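Local coordinates for C alpha-dehydrogenase (Sphingobium sp. SYK-6, PDB 4YAG), which binds NADH and acts as a short-chain alcohol dehydrogenase in the bacterial pathway that cleaves the beta-aryl ether bonds of lignin, at residues 86-91 and 128-133; 31-36 and 80-85; 7-12 and 61-66. All blocks are in the same frame, centred on the assembly; numbering follows the deposited sequence.

Interaction 1: residues 86-91 and 128-133; sequences DILINN and PGMRAR. With NAI (1,4-dihydronicotinamide adenine dinucleotide), chain C.
Met-130 carries this contact, reaching from helix 105-133 to the start of strand 87-90. Its CE methyl lies 3.5 Å from Asp-86 O, while SD lies 4.1 Å from Leu-88 CB. The chain leaves the helix with CG anti to the carbonyl carbon and runs extended through chi2. A bend at chi3 (67°) then swings the methyl onto the carbonyl of Asp-86. No direct hydrogen bond joins the two segments.

The polar link is indirect. One water lies 2.8 Å from Asp-86 OD2 and 2.8 Å from Arg-133 NE. It sits at the edge of the guanidinium, in its plane. Asp-86 OD2 and Arg-133 NE are 5.0 Å apart, so the two charges do not touch. The Asp-86 carboxylate has its direct salt bridge with Arg-135, and its OD1 accepts from Thr-7 N. The Arg-133 guanidinium also has Gly-129 O over the centre of one face, 3.3 Å above the plane. A side chain at Gly-129 would run into Arg-133 NH1.

Further out, Leu-88 also packs on Phe-126 of the same helix and on Phe-9 of the neighbouring strand. Beyond the strand end, Asn-91 O accepts a 2.9 Å hydrogen bond from the O3D hydroxyl of NADH. The Asn-91 amide is tied to Thr-142 through OD1, and this oxygen lies beside C4D and C5D of the ribose. Helix 105-133 thus packs along the strand, and beyond the strand's C-terminal end the chain meets the cofactor, in the Asn-Asn-Ala-Gly motif of the short-chain dehydrogenase Rossmann fold.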
loop_
_atom_site.group_PDB
_atom_site.type_symbol
_atom_site.label_atom_id
_atom_site.label_comp_id
_atom_site.label_asym_id
_atom_site.label_seq_id
_atom_site.Cartn_x
_atom_site.Cartn_y
_atom_site.Cartn_z
ATOM N N ASP A 86 15.435 3.359 21.119
ATOM C CA ASP A 86 16.311 3.956 20.124
ATOM C C ASP A 86 16.183 3.231 18.799
ATOM O O ASP A 86 16.448 3.808 17.740
ATOM C CB ASP A 86 17.747 3.880 20.588
ATOM C CG ASP A 86 17.906 4.351 22.014
ATOM O OD1 ASP A 86 18.066 3.508 22.928
ATOM O OD2 ASP A 86 17.818 5.581 22.232
ATOM N N ILE A 87 15.812 1.959 18.871
ATOM C CA ILE A 87 15.639 1.118 17.698
ATOM C C ILE A 87 14.188 0.676 17.673
ATOM O O ILE A 87 13.682 0.108 18.649
ATOM C CB ILE A 87 16.596 -0.074 17.724
ATOM C CG1 ILE A 87 18.054 0.425 17.663
ATOM C CG2 ILE A 87 16.276 -1.079 16.611
ATOM C CD1 ILE A 87 19.101 -0.633 17.938
ATOM N N LEU A 88 13.527 0.947 16.551
ATOM C CA LEU A 88 12.137 0.578 16.343
ATOM C C LEU A 88 12.044 -0.467 15.230
ATOM O O LEU A 88 12.418 -0.196 14.096
ATOM C CB LEU A 88 11.312 1.825 15.980
ATOM C CG LEU A 88 9.851 1.592 15.578
ATOM C CD1 LEU A 88 9.035 1.016 16.732
ATOM C CD2 LEU A 88 9.243 2.908 15.053
ATOM N N ILE A 89 11.567 -1.664 15.565
ATOM C CA ILE A 89 11.473 -2.765 14.606
ATOM C C ILE A 89 9.987 -3.060 14.395
ATOM O O ILE A 89 9.334 -3.675 15.240
ATOM C CB ILE A 89 12.221 -4.050 15.047
ATOM C CG1 ILE A 89 13.654 -3.747 15.517
ATOM C CG2 ILE A 89 12.155 -5.084 13.923
ATOM C CD1 ILE A 89 14.608 -3.380 14.450
ATOM N N ASN A 90 9.446 -2.592 13.274
ATOM C CA ASN A 90 8.054 -2.827 12.939
ATOM C C ASN A 90 8.011 -4.082 12.094
ATOM O O ASN A 90 8.112 -4.029 10.863
ATOM C CB ASN A 90 7.479 -1.660 12.140
ATOM C CG ASN A 90 7.480 -0.361 12.911
ATOM O OD1 ASN A 90 6.886 -0.261 13.982
ATOM N ND2 ASN A 90 8.136 0.664 12.355
ATOM N N ASN A 91 7.896 -5.215 12.762
ATOM C CA ASN A 91 8.097 -6.508 12.122
ATOM C C ASN A 91 6.872 -7.418 12.103
ATOM O O ASN A 91 6.783 -8.297 11.253
ATOM C CB ASN A 91 9.286 -7.202 12.787
ATOM C CG ASN A 91 9.304 -8.680 12.567
ATOM O OD1 ASN A 91 9.817 -9.184 11.557
ATOM N ND2 ASN A 91 8.752 -9.403 13.524
ATOM N N PRO A 128 8.057 10.475 17.271
ATOM C CA PRO A 128 8.171 11.788 17.908
ATOM C C PRO A 128 9.159 11.768 19.078
ATOM O O PRO A 128 9.979 12.674 19.206
ATOM C CB PRO A 128 6.738 12.081 18.355
ATOM C CG PRO A 128 5.913 11.413 17.344
ATOM C CD PRO A 128 6.642 10.134 17.020
ATOM N N GLY A 129 9.105 10.722 19.904
ATOM C CA GLY A 129 9.991 10.618 21.040
ATOM C C GLY A 129 11.418 10.365 20.619
ATOM O O GLY A 129 12.340 10.877 21.229
ATOM N N MET A 130 11.606 9.586 19.561
ATOM C CA MET A 130 12.936 9.307 19.067
ATOM C C MET A 130 13.596 10.587 18.572
ATOM O O MET A 130 14.784 10.801 18.789
ATOM C CB MET A 130 12.902 8.251 17.965
ATOM C CG MET A 130 12.378 6.886 18.444
ATOM S SD MET A 130 12.020 5.708 17.100
ATOM C CE MET A 130 13.665 5.410 16.463
ATOM N N ARG A 131 12.831 11.434 17.909
ATOM C CA ARG A 131 13.355 12.730 17.510
ATOM C C ARG A 131 13.639 13.601 18.732
ATOM O O ARG A 131 14.698 14.223 18.833
ATOM C CB ARG A 131 12.380 13.453 16.606
ATOM C CG ARG A 131 12.005 12.737 15.326
ATOM C CD ARG A 131 11.070 13.642 14.554
ATOM N NE ARG A 131 10.391 13.030 13.417
ATOM C CZ ARG A 131 10.865 13.006 12.168
ATOM N NH1 ARG A 131 12.043 13.556 11.885
ATOM N NH2 ARG A 131 10.144 12.454 11.205
ATOM N N ALA A 132 12.686 13.668 19.653
ATOM C CA ALA A 132 12.807 14.562 20.810
ATOM C C ALA A 132 14.027 14.265 21.678
ATOM O O ALA A 132 14.660 15.179 22.232
ATOM C CB ALA A 132 11.562 14.473 21.646
ATOM N N ARG A 133 14.361 12.989 21.811
ATOM C CA ARG A 133 15.435 12.584 22.708
ATOM C C ARG A 133 16.806 12.954 22.157
ATOM O O ARG A 133 17.773 13.056 22.910
ATOM C CB ARG A 133 15.341 11.087 23.026
ATOM C CG ARG A 133 14.235 10.776 24.037
ATOM C CD ARG A 133 14.183 9.313 24.455
ATOM N NE ARG A 133 13.830 8.412 23.356
ATOM C CZ ARG A 133 12.593 8.103 22.980
ATOM N NH1 ARG A 133 11.529 8.607 23.600
ATOM N NH2 ARG A 133 12.414 7.275 21.981
HETATM P PA NAI C . 5.783 -15.286 13.119
HETATM O O1A NAI C . 4.301 -15.540 13.146
HETATM O O2A NAI C . 6.680 -16.405 13.610
HETATM O O5B NAI C . 6.126 -13.980 13.925
HETATM C C5B NAI C . 5.256 -12.887 13.873
HETATM C C4B NAI C . 4.848 -12.535 15.248
HETATM O O4B NAI C . 4.061 -11.311 15.084
HETATM C C3B NAI C . 4.032 -13.518 15.963
HETATM O O3B NAI C . 4.563 -13.825 17.269
HETATM C C2B NAI C . 2.708 -12.931 16.016
HETATM O O2B NAI C . 1.938 -13.331 17.159
HETATM C C1B NAI C . 2.933 -11.487 15.948
HETATM N N9A NAI C . 1.799 -10.742 15.467
HETATM C C8A NAI C . 0.945 -11.056 14.430
HETATM N N7A NAI C . -0.020 -10.132 14.330
HETATM C C5A NAI C . 0.183 -9.177 15.292
HETATM C C6A NAI C . -0.456 -8.002 15.691
HETATM N N6A NAI C . -1.649 -7.612 15.066
HETATM N N1A NAI C . 0.041 -7.272 16.723
HETATM C C2A NAI C . 1.158 -7.680 17.369
HETATM N N3A NAI C . 1.810 -8.802 17.030
HETATM C C4A NAI C . 1.347 -9.564 16.013
HETATM O O3 NAI C . 6.085 -15.002 11.588
HETATM P PN NAI C . 7.333 -14.278 10.869
HETATM O O1N NAI C . 8.549 -14.158 11.777
HETATM O O2N NAI C . 7.573 -15.090 9.621
HETATM O O5D NAI C . 6.754 -12.821 10.514
HETATM C C5D NAI C . 7.516 -11.629 10.720
HETATM C C4D NAI C . 7.416 -10.757 9.521
HETATM O O4D NAI C . 8.203 -11.375 8.437
HETATM C C3D NAI C . 6.057 -10.583 9.001
HETATM O O3D NAI C . 5.840 -9.186 8.712
HETATM C C2D NAI C . 5.999 -11.377 7.777
HETATM O O2D NAI C . 5.037 -10.845 6.858
HETATM C C1D NAI C . 7.344 -11.286 7.238
HETATM N N1N NAI C . 7.818 -12.258 6.324
HETATM C C2N NAI C . 8.060 -13.568 6.662
HETATM C C3N NAI C . 8.555 -14.442 5.709
HETATM C C7N NAI C . 8.828 -15.867 6.049
HETATM O O7N NAI C . 9.135 -16.709 5.177
HETATM N N7N NAI C . 8.815 -16.232 7.464
HETATM C C4N NAI C . 8.824 -14.029 4.415
HETATM C C5N NAI C . 8.628 -12.696 4.106
HETATM C C6N NAI C . 8.145 -11.826 5.050
HETATM O O HOH W 1 15.881 7.510 21.704
#

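Interaction 2: residues 31-36 and 80-85; sequences RLVLAD and AVMGGP. With NAI (1,4-dihydronicotinamide adenine dinucleotide), chain C.
Met-82, near the end of helix 68-82, packs against Arg-31 and Val-33 of the strand. Its CG lies 3.6 Å from Val-33 CG2. The chain then bends at chi2 (-63°) and again at chi3 (-83°), which brings the sulfur and methyl to the arginine. Met-82 CE sits over one face of the Arg-31 guanidinium, 3.4 Å above its plane and offset toward the rim. The two side chains cross at about a right angle. Hydrogen bonds hold the guanidinium in place under the methyl: NE donates to Asn-57 OD1 and NH2 to Arg-56 O. A water in its plane joins Arg-31 NH1 (2.9 Å) to Met-82 O (3.2 Å). With an alanine at Arg-31, the Met-82 methyl would probably lose the flat group it rests on, and Asn-57 OD1 and Arg-56 O would lose a donor.

Gly-83 follows, leaving helical geometry with a phi of 87°. A CB there would jam against Met-82 O. Gly-84 also has positive phi, and a cis peptide bond leads into Pro-85, just ahead of strand 87-90.

At the far end of strand 31-36, Asp-36 holds the adenosine ribose. The O2B hydroxyl donates to Asp-36 OD1 and O3B to OD2, each at 2.7 Å. Arg-38 N also donates to OD1. An acidic residue at the end of the second strand, paired with both ribose hydroxyls, is typical of NAD-binding Rossmann folds.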
loop_
_atom_site.group_PDB
_atom_site.type_symbol
_atom_site.label_atom_id
_atom_site.label_comp_id
_atom_site.label_asym_id
_atom_site.label_seq_id
_atom_site.Cartn_x
_atom_site.Cartn_y
_atom_site.Cartn_z
ATOM N N ARG A 31 18.928 -3.624 25.120
ATOM C CA ARG A 31 17.823 -4.115 25.919
ATOM C C ARG A 31 16.604 -4.175 25.034
ATOM O O ARG A 31 16.522 -3.452 24.037
ATOM C CB ARG A 31 17.553 -3.215 27.123
ATOM C CG ARG A 31 18.772 -3.050 28.003
ATOM C CD ARG A 31 18.492 -2.213 29.239
ATOM N NE ARG A 31 17.811 -2.992 30.276
ATOM C CZ ARG A 31 16.953 -2.473 31.152
ATOM N NH1 ARG A 31 16.674 -1.177 31.127
ATOM N NH2 ARG A 31 16.376 -3.240 32.063
ATOM N N LEU A 32 15.655 -5.025 25.391
ATOM C CA LEU A 32 14.540 -5.337 24.500
ATOM C C LEU A 32 13.171 -5.094 25.107
ATOM O O LEU A 32 12.931 -5.398 26.273
ATOM C CB LEU A 32 14.578 -6.807 24.094
ATOM C CG LEU A 32 15.869 -7.331 23.475
ATOM C CD1 LEU A 32 15.740 -8.837 23.301
ATOM C CD2 LEU A 32 16.160 -6.621 22.173
ATOM N N VAL A 33 12.257 -4.610 24.266
ATOM C CA VAL A 33 10.840 -4.680 24.542
ATOM C C VAL A 33 10.222 -5.455 23.397
ATOM O O VAL A 33 10.314 -5.033 22.227
ATOM C CB VAL A 33 10.203 -3.287 24.651
ATOM C CG1 VAL A 33 8.698 -3.384 24.815
ATOM C CG2 VAL A 33 10.809 -2.539 25.785
ATOM N N LEU A 34 9.641 -6.604 23.724
ATOM C CA LEU A 34 8.979 -7.448 22.734
ATOM C C LEU A 34 7.476 -7.210 22.831
ATOM O O LEU A 34 6.874 -7.391 23.884
ATOM C CB LEU A 34 9.300 -8.922 22.969
ATOM C CG LEU A 34 10.775 -9.258 23.139
ATOM C CD1 LEU A 34 10.954 -10.742 23.355
ATOM C CD2 LEU A 34 11.603 -8.800 21.967
ATOM N N ALA A 35 6.879 -6.780 21.720
ATOM C CA ALA A 35 5.466 -6.474 21.658
ATOM C C ALA A 35 4.818 -7.485 20.707
ATOM O O ALA A 35 5.271 -7.689 19.592
ATOM C CB ALA A 35 5.240 -5.044 21.163
ATOM N N ASP A 36 3.770 -8.138 21.165
ATOM C CA ASP A 36 3.186 -9.246 20.400
ATOM C C ASP A 36 1.743 -9.443 20.823
ATOM O O ASP A 36 1.381 -9.230 21.993
ATOM C CB ASP A 36 4.006 -10.512 20.667
ATOM C CG ASP A 36 3.925 -11.534 19.553
ATOM O OD1 ASP A 36 2.855 -12.166 19.403
ATOM O OD2 ASP A 36 4.951 -11.712 18.841
ATOM N N ALA A 80 9.081 4.381 29.840
ATOM C CA ALA A 80 9.072 4.367 31.308
ATOM C C ALA A 80 9.792 3.157 31.880
ATOM O O ALA A 80 10.525 3.271 32.858
ATOM C CB ALA A 80 7.638 4.400 31.829
ATOM N N VAL A 81 9.568 1.996 31.276
ATOM C CA VAL A 81 10.075 0.745 31.861
ATOM C C VAL A 81 11.501 0.420 31.398
ATOM O O VAL A 81 12.330 -0.012 32.204
ATOM C CB VAL A 81 9.128 -0.437 31.578
ATOM C CG1 VAL A 81 9.699 -1.765 32.131
ATOM C CG2 VAL A 81 7.761 -0.162 32.185
ATOM N N MET A 82 11.802 0.639 30.125
ATOM C CA MET A 82 13.080 0.213 29.563
ATOM C C MET A 82 13.865 1.328 28.896
ATOM O O MET A 82 14.988 1.089 28.466
ATOM C CB MET A 82 12.882 -0.917 28.538
ATOM C CG MET A 82 12.220 -2.152 29.114
ATOM S SD MET A 82 13.165 -2.972 30.400
ATOM C CE MET A 82 14.259 -3.953 29.383
ATOM N N GLY A 83 13.275 2.518 28.788
ATOM C CA GLY A 83 13.924 3.631 28.126
ATOM C C GLY A 83 13.674 3.649 26.626
ATOM O O GLY A 83 13.380 2.628 25.997
ATOM N N GLY A 84 13.773 4.834 26.034
ATOM C CA GLY A 84 13.701 4.928 24.588
ATOM C C GLY A 84 12.321 4.625 24.009
ATOM O O GLY A 84 11.300 5.065 24.565
ATOM N N PRO A 85 12.268 3.847 22.914
ATOM C CA PRO A 85 13.360 3.064 22.327
ATOM C C PRO A 85 14.242 3.875 21.398
ATOM O O PRO A 85 13.818 4.927 20.916
ATOM C CB PRO A 85 12.616 2.014 21.503
ATOM C CG PRO A 85 11.411 2.763 21.003
ATOM C CD PRO A 85 11.022 3.722 22.127
HETATM P PA NAI C . 5.783 -15.286 13.119
HETATM O O1A NAI C . 4.301 -15.540 13.146
HETATM O O2A NAI C . 6.680 -16.405 13.610
HETATM O O5B NAI C . 6.126 -13.980 13.925
HETATM C C5B NAI C . 5.256 -12.887 13.873
HETATM C C4B NAI C . 4.848 -12.535 15.248
HETATM O O4B NAI C . 4.061 -11.311 15.084
HETATM C C3B NAI C . 4.032 -13.518 15.963
HETATM O O3B NAI C . 4.563 -13.825 17.269
HETATM C C2B NAI C . 2.708 -12.931 16.016
HETATM O O2B NAI C . 1.938 -13.331 17.159
HETATM C C1B NAI C . 2.933 -11.487 15.948
HETATM N N9A NAI C . 1.799 -10.742 15.467
HETATM C C8A NAI C . 0.945 -11.056 14.430
HETATM N N7A NAI C . -0.020 -10.132 14.330
HETATM C C5A NAI C . 0.183 -9.177 15.292
HETATM C C6A NAI C . -0.456 -8.002 15.691
HETATM N N6A NAI C . -1.649 -7.612 15.066
HETATM N N1A NAI C . 0.041 -7.272 16.723
HETATM C C2A NAI C . 1.158 -7.680 17.369
HETATM N N3A NAI C . 1.810 -8.802 17.030
HETATM C C4A NAI C . 1.347 -9.564 16.013
HETATM O O3 NAI C . 6.085 -15.002 11.588
HETATM P PN NAI C . 7.333 -14.278 10.869
HETATM O O1N NAI C . 8.549 -14.158 11.777
HETATM O O2N NAI C . 7.573 -15.090 9.621
HETATM O O5D NAI C . 6.754 -12.821 10.514
HETATM C C5D NAI C . 7.516 -11.629 10.720
HETATM C C4D NAI C . 7.416 -10.757 9.521
HETATM O O4D NAI C . 8.203 -11.375 8.437
HETATM C C3D NAI C . 6.057 -10.583 9.001
HETATM O O3D NAI C . 5.840 -9.186 8.712
HETATM C C2D NAI C . 5.999 -11.377 7.777
HETATM O O2D NAI C . 5.037 -10.845 6.858
HETATM C C1D NAI C . 7.344 -11.286 7.238
HETATM N N1N NAI C . 7.818 -12.258 6.324
HETATM C C2N NAI C . 8.060 -13.568 6.662
HETATM C C3N NAI C . 8.555 -14.442 5.709
HETATM C C7N NAI C . 8.828 -15.867 6.049
HETATM O O7N NAI C . 9.135 -16.709 5.177
HETATM N N7N NAI C . 8.815 -16.232 7.464
HETATM C C4N NAI C . 8.824 -14.029 4.415
HETATM C C5N NAI C . 8.628 -12.696 4.106
HETATM C C6N NAI C . 8.145 -11.826 5.050
HETATM O O HOH W 2 17.864 1.208 29.894
#

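Interaction 3: residues 7-12 and 61-66; sequences TAFITG and IRLDVS. With NAI (1,4-dihydronicotinamide adenine dinucleotide), chain C.
The Phe-9 ring meets Leu-63 and Ile-61 at its edge, near its own plane. Leu-63 CD2 lies 4.2 Å from Phe-9 CZ, and Ile-61 CD1 lies 4.4 Å from Phe-9 CE2. With CG anti to the backbone N (chi1 -179°), the ring extends to both. Phe-126 also meets the ring, with the two planes at about 35°. Val-33 and Ala-35 of the intervening strand 31-36 touch it.

The Asp-64 carboxylate is met on one face by Ser-66. Ser-66 OG reaches Asp-64 OD1 at 2.7 Å on the syn side, tilted 35° out of the carboxylate plane. Ser-66 N comes from the same face, higher above it, and closes an Asx turn. Asp-64 OD1 also accepts from N6A of NADH at 3.0 Å. OD2 forms a salt bridge with Arg-205.

The adenine edge is read by a second bond, from Val-65 N to N1A at 3.1 Å. Both Val-65 methyls lie against the adenine: CG2 is 3.7 Å from N1A, and CG1 also packs 3.8 Å from Thr-11 CB. At Gly-12, a side chain would collide with O4B of the cofactor. An Asp-Val pair gripping the adenine after the third strand belongs to the short-chain dehydrogenase adenine pocket.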
loop_
_atom_site.group_PDB
_atom_site.type_symbol
_atom_site.label_atom_id
_atom_site.label_comp_id
_atom_site.label_asym_id
_atom_site.label_seq_id
_atom_site.Cartn_x
_atom_site.Cartn_y
_atom_site.Cartn_z
ATOM N N THR A 7 17.810 0.676 23.653
ATOM C CA THR A 7 16.624 -0.158 23.800
ATOM C C THR A 7 15.941 -0.315 22.441
ATOM O O THR A 7 15.764 0.667 21.699
ATOM C CB THR A 7 15.634 0.456 24.782
ATOM O OG1 THR A 7 16.216 0.475 26.094
ATOM C CG2 THR A 7 14.318 -0.338 24.800
ATOM N N ALA A 8 15.583 -1.553 22.131
ATOM C CA ALA A 8 14.907 -1.895 20.880
ATOM C C ALA A 8 13.489 -2.351 21.186
ATOM O O ALA A 8 13.284 -3.236 22.025
ATOM C CB ALA A 8 15.669 -2.990 20.140
ATOM N N PHE A 9 12.513 -1.741 20.517
ATOM C CA PHE A 9 11.120 -2.126 20.604
ATOM C C PHE A 9 10.803 -2.921 19.350
ATOM O O PHE A 9 10.921 -2.389 18.224
ATOM C CB PHE A 9 10.260 -0.870 20.680
ATOM C CG PHE A 9 8.775 -1.143 20.800
ATOM C CD1 PHE A 9 7.978 -1.224 19.689
ATOM C CD2 PHE A 9 8.194 -1.310 22.028
ATOM C CE1 PHE A 9 6.621 -1.464 19.804
ATOM C CE2 PHE A 9 6.835 -1.564 22.160
ATOM C CZ PHE A 9 6.048 -1.632 21.056
ATOM N N ILE A 10 10.419 -4.183 19.527
ATOM C CA ILE A 10 10.259 -5.111 18.414
ATOM C C ILE A 10 8.854 -5.677 18.374
ATOM O O ILE A 10 8.451 -6.463 19.235
ATOM C CB ILE A 10 11.260 -6.284 18.508
ATOM C CG1 ILE A 10 12.675 -5.755 18.781
ATOM C CG2 ILE A 10 11.214 -7.157 17.260
ATOM C CD1 ILE A 10 13.686 -6.847 18.975
ATOM N N THR A 11 8.089 -5.291 17.358
ATOM C CA THR A 11 6.773 -5.891 17.194
ATOM C C THR A 11 6.910 -7.258 16.535
ATOM O O THR A 11 7.790 -7.497 15.718
ATOM C CB THR A 11 5.825 -5.022 16.398
ATOM O OG1 THR A 11 6.226 -5.038 15.023
ATOM C CG2 THR A 11 5.788 -3.610 16.954
ATOM N N GLY A 12 6.065 -8.191 16.957
ATOM C CA GLY A 12 6.230 -9.591 16.599
ATOM C C GLY A 12 7.554 -10.142 17.115
ATOM O O GLY A 12 8.111 -11.080 16.547
ATOM N N ILE A 61 5.283 -6.873 26.181
ATOM C CA ILE A 61 4.009 -6.171 26.154
ATOM C C ILE A 61 3.101 -6.870 25.164
ATOM O O ILE A 61 3.472 -7.059 23.991
ATOM C CB ILE A 61 4.154 -4.697 25.697
ATOM C CG1 ILE A 61 5.060 -3.915 26.644
ATOM C CG2 ILE A 61 2.783 -4.016 25.630
ATOM C CD1 ILE A 61 5.334 -2.497 26.191
ATOM N N ARG A 62 1.914 -7.223 25.629
ATOM C CA ARG A 62 0.896 -7.800 24.759
ATOM C C ARG A 62 0.092 -6.666 24.118
ATOM O O ARG A 62 -0.515 -5.836 24.832
ATOM C CB ARG A 62 -0.020 -8.720 25.548
ATOM C CG ARG A 62 -1.067 -9.392 24.666
ATOM C CD ARG A 62 -1.884 -10.388 25.417
ATOM N NE ARG A 62 -2.977 -10.907 24.599
ATOM C CZ ARG A 62 -4.220 -10.427 24.600
ATOM N NH1 ARG A 62 -4.561 -9.405 25.383
ATOM N NH2 ARG A 62 -5.132 -10.981 23.813
ATOM N N LEU A 63 0.051 -6.646 22.788
ATOM C CA LEU A 63 -0.698 -5.621 22.082
ATOM C C LEU A 63 -0.965 -6.056 20.657
ATOM O O LEU A 63 -0.369 -7.000 20.162
ATOM C CB LEU A 63 0.032 -4.274 22.086
ATOM C CG LEU A 63 1.440 -4.189 21.526
ATOM C CD1 LEU A 63 1.493 -4.286 20.006
ATOM C CD2 LEU A 63 2.101 -2.869 21.962
ATOM N N ASP A 64 -1.918 -5.365 20.045
ATOM C CA ASP A 64 -2.230 -5.456 18.616
ATOM C C ASP A 64 -1.690 -4.187 17.945
ATOM O O ASP A 64 -2.120 -3.084 18.301
ATOM C CB ASP A 64 -3.748 -5.522 18.488
ATOM C CG ASP A 64 -4.252 -5.529 17.053
ATOM O OD1 ASP A 64 -3.467 -5.474 16.092
ATOM O OD2 ASP A 64 -5.494 -5.611 16.910
ATOM N N VAL A 65 -0.765 -4.329 16.995
ATOM C CA VAL A 65 -0.127 -3.172 16.339
ATOM C C VAL A 65 -1.121 -2.306 15.574
ATOM O O VAL A 65 -0.821 -1.151 15.250
ATOM C CB VAL A 65 1.021 -3.578 15.383
ATOM C CG1 VAL A 65 2.168 -4.215 16.172
ATOM C CG2 VAL A 65 0.523 -4.514 14.283
ATOM N N SER A 66 -2.298 -2.857 15.295
ATOM C CA SER A 66 -3.317 -2.118 14.549
ATOM C C SER A 66 -4.252 -1.341 15.472
ATOM O O SER A 66 -5.201 -0.693 15.024
ATOM C CB SER A 66 -4.086 -3.025 13.583
ATOM O OG SER A 66 -4.859 -3.987 14.250
HETATM P PA NAI C . 5.783 -15.286 13.119
HETATM O O1A NAI C . 4.301 -15.540 13.146
HETATM O O2A NAI C . 6.680 -16.405 13.610
HETATM O O5B NAI C . 6.126 -13.980 13.925
HETATM C C5B NAI C . 5.256 -12.887 13.873
HETATM C C4B NAI C . 4.848 -12.535 15.248
HETATM O O4B NAI C . 4.061 -11.311 15.084
HETATM C C3B NAI C . 4.032 -13.518 15.963
HETATM O O3B NAI C . 4.563 -13.825 17.269
HETATM C C2B NAI C . 2.708 -12.931 16.016
HETATM O O2B NAI C . 1.938 -13.331 17.159
HETATM C C1B NAI C . 2.933 -11.487 15.948
HETATM N N9A NAI C . 1.799 -10.742 15.467
HETATM C C8A NAI C . 0.945 -11.056 14.430
HETATM N N7A NAI C . -0.020 -10.132 14.330
HETATM C C5A NAI C . 0.183 -9.177 15.292
HETATM C C6A NAI C . -0.456 -8.002 15.691
HETATM N N6A NAI C . -1.649 -7.612 15.066
HETATM N N1A NAI C . 0.041 -7.272 16.723
HETATM C C2A NAI C . 1.158 -7.680 17.369
HETATM N N3A NAI C . 1.810 -8.802 17.030
HETATM C C4A NAI C . 1.347 -9.564 16.013
HETATM O O3 NAI C . 6.085 -15.002 11.588
HETATM P PN NAI C . 7.333 -14.278 10.869
HETATM O O1N NAI C . 8.549 -14.158 11.777
HETATM O O2N NAI C . 7.573 -15.090 9.621
HETATM O O5D NAI C . 6.754 -12.821 10.514
HETATM C C5D NAI C . 7.516 -11.629 10.720
HETATM C C4D NAI C . 7.416 -10.757 9.521
HETATM O O4D NAI C . 8.203 -11.375 8.437
HETATM C C3D NAI C . 6.057 -10.583 9.001
HETATM O O3D NAI C . 5.840 -9.186 8.712
HETATM C C2D NAI C . 5.999 -11.377 7.777
HETATM O O2D NAI C . 5.037 -10.845 6.858
HETATM C C1D NAI C . 7.344 -11.286 7.238
HETATM N N1N NAI C . 7.818 -12.258 6.324
HETATM C C2N NAI C . 8.060 -13.568 6.662
HETATM C C3N NAI C . 8.555 -14.442 5.709
HETATM C C7N NAI C . 8.828 -15.867 6.049
HETATM O O7N NAI C . 9.135 -16.709 5.177
HETATM N N7N NAI C . 8.815 -16.232 7.464
HETATM C C4N NAI C . 8.824 -14.029 4.415
HETATM C C5N NAI C . 8.628 -12.696 4.106
HETATM C C6N NAI C . 8.145 -11.826 5.050
#

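Overall arrangement
The three contacts are built on four adjacent strands of the parallel Rossmann sheet, 58-62, 31-36, 7-11 and 87-90, and all reach NADH. Interactions 2 and 3 have centres about 9 Å apart; interaction 1 lies about 11 Å from interaction 2 and 12 Å from interaction 3. Strand 7-11 lies between strands 31-36 and 87-90. Val-33 N is 2.8 Å from Ala-8 O on one side, and Asp-86 N is 2.8 Å from Thr-7 O on the other. Near the cofactor, Thr-11 OG1 ties down Asn-91 N. At the far end, Thr-7 OG1 holds Met-82 O, and Arg-133 NH2 reaches Pro-85 O at 2.9 Å. They supply Asp-36, Asp-64, Val-65 and Asn-91 to the NADH site.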